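Local coordinates for protein aminotransferase class-III (Ochrobactrum anthropi, PDB 5GHG) that probably transfers amino groups between amines and carbonyl compounds as a class III omega-transaminase, using a pyridoxal phosphate cofactor held here in its aminated form, at residues E99-M104 with A112-S117; S119-T124 with I282-K287. The protein carries 1 engineered substitution. One frame throughout, in Å; residues are numbered along the deposited sequence.

Interaction 1: E99-M104 with A112-S117; sequences EKLVSM and AYFTNS. With PMP (4'-deoxy-4'-aminopyridoxal-5'-phosphate), chain C.
L101 on helix 93-104 meets F114 on the edge strand 111-115 through single carbon atoms. CD1 of L101 lies 3.9 Å from CE1 of F114, and the methyl reaches the ring obliquely. The two side chains come from opposite directions. The first bond of the F114 side chain runs alongside the helix, but its CG sits beside the backbone N (chi1 -63°), and the end of the ring comes nearer the leucine. The second touch is looser. CG2 of V102 lies 4.4 Å from CB of A112, where the two backbones come nearest, with CA atoms 6.7 Å apart. Both touches are apolar, and the buried surface is small, 136 Å² over both sides.

Further side chains surround these groups. F114 also packs on V94, L97 and A98, one to two turns earlier in the same helix. L101 touches F264 and L289, while V102 and A112 share L300 of strand 297-301. Within the helix, S103 OG donates to K100 O at 2.7 Å, and M104 N donates to the same oxygen from the same face of its plane.

Along the strand, T115 OG1 donates to S117 O at 2.9 Å, with the donor tilted 33° from the carbonyl plane. This bond spans the turn out of the strand. S117 then takes the N-cap position of helix 118-135, its OG bonded to E120 N. That hydroxyl also bonds to E120 of the second subunit. S117 CB stands 3.4 Å from O1P of PMP. The arrangement is a helix packed beside the edge strand of the large-domain sheet. The turn after that strand leads into the start of helix 118-135, where G118 N and S119 OG bond to PMP, as in fold type I PLP enzymes.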
ATOM      1  N   GLU B  99       6.778 -13.895 -15.531  1.00  7.38           N
ATOM      2  CA  GLU B  99       7.238 -14.299 -16.852  1.00 13.36           C
ATOM      3  C   GLU B  99       6.434 -13.600 -17.951  1.00 11.45           C
ATOM      4  O   GLU B  99       6.999 -13.095 -18.923  1.00  6.92           O
ATOM      5  CB  GLU B  99       7.138 -15.811 -17.000  1.00 14.61           C
ATOM      6  CG  GLU B  99       7.768 -16.314 -18.284  1.00 29.91           C
ATOM      7  CD  GLU B  99       7.509 -17.798 -18.519  1.00 49.14           C
ATOM      8  OE1 GLU B  99       7.076 -18.506 -17.566  1.00 50.38           O
ATOM      9  OE2 GLU B  99       7.745 -18.253 -19.665  1.00 57.49           O
ATOM     10  N   LYS B 100       5.112 -13.552 -17.793  1.00  8.51           N
ATOM     11  CA  LYS B 100       4.260 -12.892 -18.774  1.00  7.84           C
ATOM     12  C   LYS B 100       4.607 -11.405 -18.908  1.00  8.29           C
ATOM     13  O   LYS B 100       4.687 -10.877 -20.020  1.00  7.98           O
ATOM     14  CB  LYS B 100       2.801 -13.089 -18.391  1.00  8.65           C
ATOM     15  CG  LYS B 100       1.831 -12.281 -19.193  1.00 12.86           C
ATOM     16  CD  LYS B 100       1.761 -12.790 -20.610  1.00 18.27           C
ATOM     17  CE  LYS B 100       1.158 -14.195 -20.648  1.00 30.56           C
ATOM     18  NZ  LYS B 100       1.051 -14.701 -22.057  1.00 38.26           N
ATOM     19  N   LEU B 101       4.827 -10.716 -17.783  1.00  6.04           N
ATOM     20  CA  LEU B 101       5.092  -9.280 -17.843  1.00  5.34           C
ATOM     21  C   LEU B 101       6.434  -8.991 -18.501  1.00  6.08           C
ATOM     22  O   LEU B 101       6.563  -8.034 -19.265  1.00  6.97           O
ATOM     23  CB  LEU B 101       5.052  -8.662 -16.451  1.00  4.80           C
ATOM     24  CG  LEU B 101       3.666  -8.618 -15.766  1.00  5.50           C
ATOM     25  CD1 LEU B 101       3.791  -7.968 -14.386  1.00  5.57           C
ATOM     26  CD2 LEU B 101       2.678  -7.888 -16.629  1.00  3.82           C
ATOM     27  N   VAL B 102       7.463  -9.782 -18.182  1.00  6.02           N
ATOM     28  CA  VAL B 102       8.736  -9.604 -18.852  1.00  7.53           C
ATOM     29  C   VAL B 102       8.560  -9.818 -20.354  1.00  8.09           C
ATOM     30  O   VAL B 102       9.050  -9.035 -21.169  1.00  9.28           O
ATOM     31  CB  VAL B 102       9.803 -10.541 -18.245  1.00  7.94           C
ATOM     32  CG1 VAL B 102      11.085 -10.553 -19.099  1.00  9.40           C
ATOM     33  CG2 VAL B 102      10.142 -10.106 -16.828  1.00  7.90           C
ATOM     34  N   SER B 103       7.819 -10.854 -20.737  1.00  7.73           N
ATOM     35  CA  SER B 103       7.656 -11.151 -22.160  1.00 11.44           C
ATOM     36  C   SER B 103       6.881 -10.065 -22.892  1.00 11.71           C
ATOM     37  O   SER B 103       7.048  -9.902 -24.099  1.00 13.92           O
ATOM     38  CB  SER B 103       6.970 -12.513 -22.344  1.00 14.17           C
ATOM     39  OG  SER B 103       5.578 -12.412 -22.118  1.00 15.13           O
ATOM     40  N   MET B 104       6.030  -9.318 -22.195  1.00 10.13           N
ATOM     41  CA  MET B 104       5.237  -8.261 -22.815  1.00 11.18           C
ATOM     42  C   MET B 104       5.943  -6.914 -22.868  1.00  9.40           C
ATOM     43  O   MET B 104       5.396  -5.972 -23.445  1.00  7.84           O
ATOM     44  CB  MET B 104       3.921  -8.038 -22.041  1.00 10.53           C
ATOM     45  CG  MET B 104       2.907  -9.158 -22.059  1.00 18.25           C
ATOM     46  SD  MET B 104       1.622  -8.744 -20.805  1.00 18.14           S
ATOM     47  CE  MET B 104       0.738  -7.440 -21.620  1.00 19.61           C
ATOM     48  N   ALA B 112      10.857  -8.960 -12.785  1.00  4.18           N
ATOM     49  CA  ALA B 112       9.618  -8.355 -12.331  1.00  5.90           C
ATOM     50  C   ALA B 112       9.515  -8.472 -10.812  1.00  6.74           C
ATOM     51  O   ALA B 112       9.837  -9.515 -10.243  1.00  8.13           O
ATOM     52  CB  ALA B 112       8.405  -9.016 -12.989  1.00  5.82           C
ATOM     53  N   TYR B 113       9.073  -7.398 -10.168  1.00  5.61           N
ATOM     54  CA  TYR B 113       8.842  -7.348  -8.720  1.00  5.77           C
ATOM     55  C   TYR B 113       7.395  -6.939  -8.468  1.00  4.85           C
ATOM     56  O   TYR B 113       6.848  -6.123  -9.209  1.00  4.24           O
ATOM     57  CB  TYR B 113       9.766  -6.333  -8.041  1.00  6.11           C
ATOM     58  CG  TYR B 113      11.250  -6.594  -8.240  1.00 10.47           C
ATOM     59  CD1 TYR B 113      11.878  -6.334  -9.454  1.00 10.29           C
ATOM     60  CD2 TYR B 113      12.024  -7.098  -7.194  1.00 14.14           C
ATOM     61  CE1 TYR B 113      13.242  -6.581  -9.620  1.00 11.56           C
ATOM     62  CE2 TYR B 113      13.390  -7.315  -7.340  1.00 16.94           C
ATOM     63  CZ  TYR B 113      13.989  -7.062  -8.541  1.00 14.41           C
ATOM     64  OH  TYR B 113      15.329  -7.322  -8.688  1.00 19.08           O
ATOM     65  N   PHE B 114       6.789  -7.477  -7.405  1.00  2.96           N
ATOM     66  CA  PHE B 114       5.379  -7.217  -7.124  1.00  4.10           C
ATOM     67  C   PHE B 114       5.177  -6.486  -5.817  1.00  3.75           C
ATOM     68  O   PHE B 114       5.913  -6.710  -4.848  1.00  2.12           O
ATOM     69  CB  PHE B 114       4.568  -8.531  -7.130  1.00  4.36           C
ATOM     70  CG  PHE B 114       4.564  -9.206  -8.467  1.00  6.70           C
ATOM     71  CD1 PHE B 114       3.794  -8.700  -9.493  1.00  4.88           C
ATOM     72  CD2 PHE B 114       5.372 -10.292  -8.711  1.00  5.43           C
ATOM     73  CE1 PHE B 114       3.814  -9.285 -10.753  1.00  5.73           C
ATOM     74  CE2 PHE B 114       5.410 -10.883  -9.960  1.00  6.99           C
ATOM     75  CZ  PHE B 114       4.620 -10.389 -10.984  1.00  5.47           C
ATOM     76  N   THR B 115       4.182  -5.601  -5.812  1.00  2.43           N
ATOM     77  CA  THR B 115       3.722  -4.891  -4.614  1.00  3.29           C
ATOM     78  C   THR B 115       2.204  -4.885  -4.649  1.00  3.40           C
ATOM     79  O   THR B 115       1.577  -5.455  -5.555  1.00  3.49           O
ATOM     80  CB  THR B 115       4.252  -3.452  -4.560  1.00  4.06           C
ATOM     81  OG1 THR B 115       3.693  -2.696  -5.648  1.00  5.61           O
ATOM     82  CG2 THR B 115       5.780  -3.419  -4.680  1.00  5.37           C
ATOM     83  N   ASN B 116       1.589  -4.230  -3.675  1.00  3.48           N
ATOM     84  CA  ASN B 116       0.151  -4.094  -3.703  1.00  5.27           C
ATOM     85  C   ASN B 116      -0.308  -2.892  -4.509  1.00  5.95           C
ATOM     86  O   ASN B 116      -1.290  -2.979  -5.254  1.00  8.15           O
ATOM     87  CB  ASN B 116      -0.393  -4.009  -2.276  1.00  7.19           C
ATOM     88  CG  ASN B 116      -0.014  -5.206  -1.447  1.00  8.86           C
ATOM     89  OD1 ASN B 116      -0.475  -6.305  -1.705  1.00  9.76           O
ATOM     90  ND2 ASN B 116       0.882  -5.004  -0.482  1.00  7.15           N
ATOM     91  N   SER B 117       0.400  -1.777  -4.398  1.00  4.94           N
ATOM     92  CA  SER B 117      -0.050  -0.513  -4.958  1.00  3.88           C
ATOM     93  C   SER B 117       1.031   0.092  -5.837  1.00  2.53           C
ATOM     94  O   SER B 117       2.209  -0.232  -5.713  1.00  2.25           O
ATOM     95  CB  SER B 117      -0.401   0.480  -3.833  1.00  5.31           C
ATOM     96  OG  SER B 117       0.765   0.784  -3.094  1.00  3.48           O
TER
HETATM   97  N1  PMP C 501       1.541   6.363 -10.516  1.00  6.58           N
HETATM   98  C2  PMP C 501       0.512   6.840 -11.269  1.00  5.51           C
HETATM   99  C2A PMP C 501       0.809   7.383 -12.635  1.00  8.48           C
HETATM  100  C3  PMP C 501      -0.811   6.863 -10.776  1.00 12.04           C
HETATM  101  O3  PMP C 501      -1.785   7.432 -11.554  1.00 15.43           O
HETATM  102  C4  PMP C 501      -1.086   6.332  -9.481  1.00  9.85           C
HETATM  103  C4A PMP C 501      -2.484   6.237  -8.897  1.00 15.20           C
HETATM  104  N4A PMP C 501      -3.336   7.367  -9.165  1.00 20.42           N
HETATM  105  C5  PMP C 501       0.014   5.829  -8.737  1.00  7.08           C
HETATM  106  C6  PMP C 501       1.286   5.797  -9.288  1.00  4.82           C
HETATM  107  C5A PMP C 501      -0.143   5.285  -7.349  1.00  4.42           C
HETATM  108  O4P PMP C 501      -0.872   4.056  -7.377  1.00  8.47           O
HETATM  109  P   PMP C 501      -1.704   3.598  -6.039  1.00  9.27           P
HETATM  110  O1P PMP C 501      -0.800   3.692  -4.864  1.00  7.47           O
HETATM  111  O2P PMP C 501      -2.136   2.179  -6.360  1.00 10.53           O
HETATM  112  O3P PMP C 501      -2.876   4.537  -5.853  1.00  7.89           O

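Interaction 2: S119-T124 with I282-K287; sequences SEANDT and ILVMSK. With PMP (4'-deoxy-4'-aminopyridoxal-5'-phosphate), chain C.
V284, on strand 282-285, points its side chain at helix 118-135. Its CB lies 3.9 Å from OD1 of N122. CG1, anti to the backbone N (chi1 -174°), touches CB of A121 at 3.6 Å. CG2 comes closer to the amide, 3.3 Å from N122 OD1. That oxygen has no hydrogen-bond partner in the model and is buried against the two valine methyls. The other end of the amide is well satisfied: N122 ND2 bonds to H152 O and to D258. It also stands 3.9 Å from C6 of PMP. An alanine at N122 would probably leave H152 O and D258 without this donor and open a gap beside V284.

The cofactor is gripped at the helix start. S119 N donates to O1P of PMP at 2.8 Å, S119 OG donates to the same oxygen, and V154 N bonds to that hydroxyl. K287, further along the chain, has NZ 3.3 Å from N4A of PMP and bonds to L57 O and to T324 of the second subunit. Helix 118-135 packs against the central sheet. V284 pairs by backbone with A257 and E259 on one side, and A121 also packs on T115 of strand 111-115.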
ATOM      1  N   SER B 119       1.922   3.186  -5.468  1.00  2.00           N
ATOM      2  CA  SER B 119       2.698   3.917  -4.498  1.00  2.59           C
ATOM      3  C   SER B 119       3.825   3.057  -3.913  1.00  2.05           C
ATOM      4  O   SER B 119       4.971   3.504  -3.815  1.00  2.00           O
ATOM      5  CB  SER B 119       1.794   4.441  -3.352  1.00  2.00           C
ATOM      6  OG  SER B 119       0.816   5.366  -3.830  1.00  2.00           O
ATOM      7  N   GLU B 120       3.509   1.835  -3.483  1.00  2.01           N
ATOM      8  CA  GLU B 120       4.552   0.945  -2.974  1.00  3.01           C
ATOM      9  C   GLU B 120       5.576   0.609  -4.059  1.00  2.00           C
ATOM     10  O   GLU B 120       6.768   0.488  -3.775  1.00  2.42           O
ATOM     11  CB  GLU B 120       3.954  -0.361  -2.452  1.00  3.60           C
ATOM     12  CG  GLU B 120       3.317  -0.307  -1.085  1.00  7.78           C
ATOM     13  CD  GLU B 120       2.543  -1.622  -0.811  1.00 15.09           C
ATOM     14  OE1 GLU B 120       2.054  -2.229  -1.787  1.00 17.83           O
ATOM     15  OE2 GLU B 120       2.434  -2.045   0.359  1.00 16.70           O
ATOM     16  N   ALA B 121       5.120   0.420  -5.295  1.00  2.00           N
ATOM     17  CA  ALA B 121       6.047   0.118  -6.382  1.00  2.00           C
ATOM     18  C   ALA B 121       7.059   1.244  -6.563  1.00  2.00           C
ATOM     19  O   ALA B 121       8.266   1.011  -6.595  1.00  2.00           O
ATOM     20  CB  ALA B 121       5.286  -0.147  -7.679  1.00  2.00           C
ATOM     21  N   ASN B 122       6.576   2.480  -6.691  1.00  2.00           N
ATOM     22  CA  ASN B 122       7.482   3.610  -6.875  1.00  2.46           C
ATOM     23  C   ASN B 122       8.374   3.818  -5.661  1.00  3.23           C
ATOM     24  O   ASN B 122       9.546   4.202  -5.793  1.00  2.57           O
ATOM     25  CB  ASN B 122       6.685   4.869  -7.194  1.00  2.00           C
ATOM     26  CG  ASN B 122       6.282   4.936  -8.655  1.00  3.14           C
ATOM     27  OD1 ASN B 122       6.993   4.400  -9.519  1.00  4.23           O
ATOM     28  ND2 ASN B 122       5.145   5.561  -8.943  1.00  2.89           N
ATOM     29  N   ASP B 123       7.826   3.608  -4.466  1.00  2.00           N
ATOM     30  CA  ASP B 123       8.617   3.698  -3.244  1.00  2.41           C
ATOM     31  C   ASP B 123       9.767   2.676  -3.258  1.00  2.85           C
ATOM     32  O   ASP B 123      10.914   3.001  -2.934  1.00  2.00           O
ATOM     33  CB  ASP B 123       7.695   3.473  -2.045  1.00  2.97           C
ATOM     34  CG  ASP B 123       8.338   3.821  -0.725  1.00  6.55           C
ATOM     35  OD1 ASP B 123       9.227   3.063  -0.301  1.00  7.37           O
ATOM     36  OD2 ASP B 123       7.924   4.833  -0.095  1.00  8.72           O
ATOM     37  N   THR B 124       9.458   1.433  -3.625  1.00  2.11           N
ATOM     38  CA  THR B 124      10.470   0.397  -3.706  1.00  2.37           C
ATOM     39  C   THR B 124      11.494   0.691  -4.820  1.00  2.47           C
ATOM     40  O   THR B 124      12.680   0.394  -4.662  1.00  4.33           O
ATOM     41  CB  THR B 124       9.806  -0.958  -3.946  1.00  3.01           C
ATOM     42  OG1 THR B 124       8.857  -1.183  -2.914  1.00  3.04           O
ATOM     43  CG2 THR B 124      10.833  -2.098  -3.972  1.00  3.09           C
ATOM     44  N   ILE B 282      13.354   1.166 -16.129  1.00  2.11           N
ATOM     45  CA  ILE B 282      12.444   0.654 -15.115  1.00  2.05           C
ATOM     46  C   ILE B 282      11.028   1.022 -15.561  1.00  2.93           C
ATOM     47  O   ILE B 282      10.785   2.157 -15.985  1.00  3.94           O
ATOM     48  CB  ILE B 282      12.754   1.250 -13.725  1.00  2.82           C
ATOM     49  CG1 ILE B 282      14.204   0.958 -13.316  1.00  3.05           C
ATOM     50  CG2 ILE B 282      11.749   0.757 -12.648  1.00  2.05           C
ATOM     51  CD1 ILE B 282      14.599   1.597 -11.983  1.00  2.05           C
ATOM     52  N   LEU B 283      10.096   0.078 -15.459  1.00  3.53           N
ATOM     53  CA  LEU B 283       8.717   0.305 -15.890  1.00  4.14           C
ATOM     54  C   LEU B 283       7.782  -0.107 -14.752  1.00  3.77           C
ATOM     55  O   LEU B 283       7.876  -1.231 -14.264  1.00  4.18           O
ATOM     56  CB  LEU B 283       8.393  -0.482 -17.164  1.00  4.95           C
ATOM     57  CG  LEU B 283       7.105  -0.113 -17.888  1.00 11.06           C
ATOM     58  CD1 LEU B 283       7.247  -0.386 -19.376  1.00 14.30           C
ATOM     59  CD2 LEU B 283       5.910  -0.871 -17.323  1.00  9.94           C
ATOM     60  N   VAL B 284       6.882   0.795 -14.356  1.00  2.49           N
ATOM     61  CA  VAL B 284       5.998   0.604 -13.204  1.00  2.18           C
ATOM     62  C   VAL B 284       4.574   0.427 -13.711  1.00  3.54           C
ATOM     63  O   VAL B 284       4.101   1.208 -14.552  1.00  2.00           O
ATOM     64  CB  VAL B 284       6.086   1.775 -12.216  1.00  2.65           C
ATOM     65  CG1 VAL B 284       5.256   1.474 -10.944  1.00  2.19           C
ATOM     66  CG2 VAL B 284       7.547   2.125 -11.849  1.00  2.00           C
ATOM     67  N   MET B 285       3.880  -0.586 -13.186  1.00  3.87           N
ATOM     68  CA  MET B 285       2.544  -0.938 -13.645  1.00  6.24           C
ATOM     69  C   MET B 285       1.602  -1.131 -12.456  1.00  8.66           C
ATOM     70  O   MET B 285       2.023  -1.524 -11.368  1.00  6.98           O
ATOM     71  CB  MET B 285       2.551  -2.235 -14.449  1.00  4.77           C
ATOM     72  CG  MET B 285       3.326  -2.158 -15.742  1.00 10.11           C
ATOM     73  SD  MET B 285       3.899  -3.809 -16.241  1.00 13.67           S
ATOM     74  CE  MET B 285       5.320  -4.036 -15.165  1.00 15.61           C
ATOM     75  N   SER B 286       0.322  -0.858 -12.687  1.00 10.55           N
ATOM     76  CA  SER B 286      -0.722  -1.222 -11.751  1.00 11.32           C
ATOM     77  C   SER B 286      -2.073  -1.117 -12.456  1.00 11.50           C
ATOM     78  O   SER B 286      -2.130  -1.149 -13.692  1.00 11.86           O
ATOM     79  CB  SER B 286      -0.669  -0.337 -10.503  1.00  6.81           C
ATOM     80  OG  SER B 286      -1.635  -0.758  -9.540  1.00 11.51           O
ATOM     81  N   LYS B 287      -3.151  -1.003 -11.690  1.00 10.30           N
ATOM     82  CA  LYS B 287      -4.454  -0.611 -12.243  1.00  7.97           C
ATOM     83  C   LYS B 287      -4.952  -1.567 -13.306  1.00  6.55           C
ATOM     84  O   LYS B 287      -5.524  -2.612 -12.968  1.00  6.04           O
ATOM     85  CB  LYS B 287      -4.393   0.809 -12.789  1.00  8.91           C
ATOM     86  CG  LYS B 287      -4.423   1.876 -11.695  1.00  7.15           C
ATOM     87  CD  LYS B 287      -4.460   3.264 -12.330  1.00  8.04           C
ATOM     88  CE  LYS B 287      -3.990   4.328 -11.354  1.00 12.89           C
ATOM     89  NZ  LYS B 287      -5.052   4.934 -10.567  1.00 16.60           N
TER
HETATM   90  N1  PMP C 501       1.541   6.363 -10.516  1.00  6.58           N
HETATM   91  C2  PMP C 501       0.512   6.840 -11.269  1.00  5.51           C
HETATM   92  C2A PMP C 501       0.809   7.383 -12.635  1.00  8.48           C
HETATM   93  C3  PMP C 501      -0.811   6.863 -10.776  1.00 12.04           C
HETATM   94  O3  PMP C 501      -1.785   7.432 -11.554  1.00 15.43           O
HETATM   95  C4  PMP C 501      -1.086   6.332  -9.481  1.00  9.85           C
HETATM   96  C4A PMP C 501      -2.484   6.237  -8.897  1.00 15.20           C
HETATM   97  N4A PMP C 501      -3.336   7.367  -9.165  1.00 20.42           N
HETATM   98  C5  PMP C 501       0.014   5.829  -8.737  1.00  7.08           C
HETATM   99  C6  PMP C 501       1.286   5.797  -9.288  1.00  4.82           C
HETATM  100  C5A PMP C 501      -0.143   5.285  -7.349  1.00  4.42           C
HETATM  101  O4P PMP C 501      -0.872   4.056  -7.377  1.00  8.47           O
HETATM  102  P   PMP C 501      -1.704   3.598  -6.039  1.00  9.27           P
HETATM  103  O1P PMP C 501      -0.800   3.692  -4.864  1.00  7.47           O
HETATM  104  O2P PMP C 501      -2.136   2.179  -6.360  1.00 10.53           O
HETATM  105  O3P PMP C 501      -2.876   4.537  -5.853  1.00  7.89           O

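Interaction 1 and interaction 2 follow each other along the chain, and their centres lie about 10 Å apart. Strand 111-115 runs out of interaction 1 and leads through the turn at N116 and S117 into helix 118-135 of interaction 2. The two touch directly at T115: its OG1 packs 3.4 Å from A121 N, and its CB 3.7 Å from E120 OE1. A looser contact joins L101 CD2 to M285 SD at 4.3 Å. Both interactions reach the same sheet and the same PMP. Residues 112-117 bring S117 near the phosphate, 119-124 bind it, and 282-287 bring K287 to the amine end. Both also meet the second subunit, whose T324 bonds to PMP, so the cofactor lies at the dimer interface.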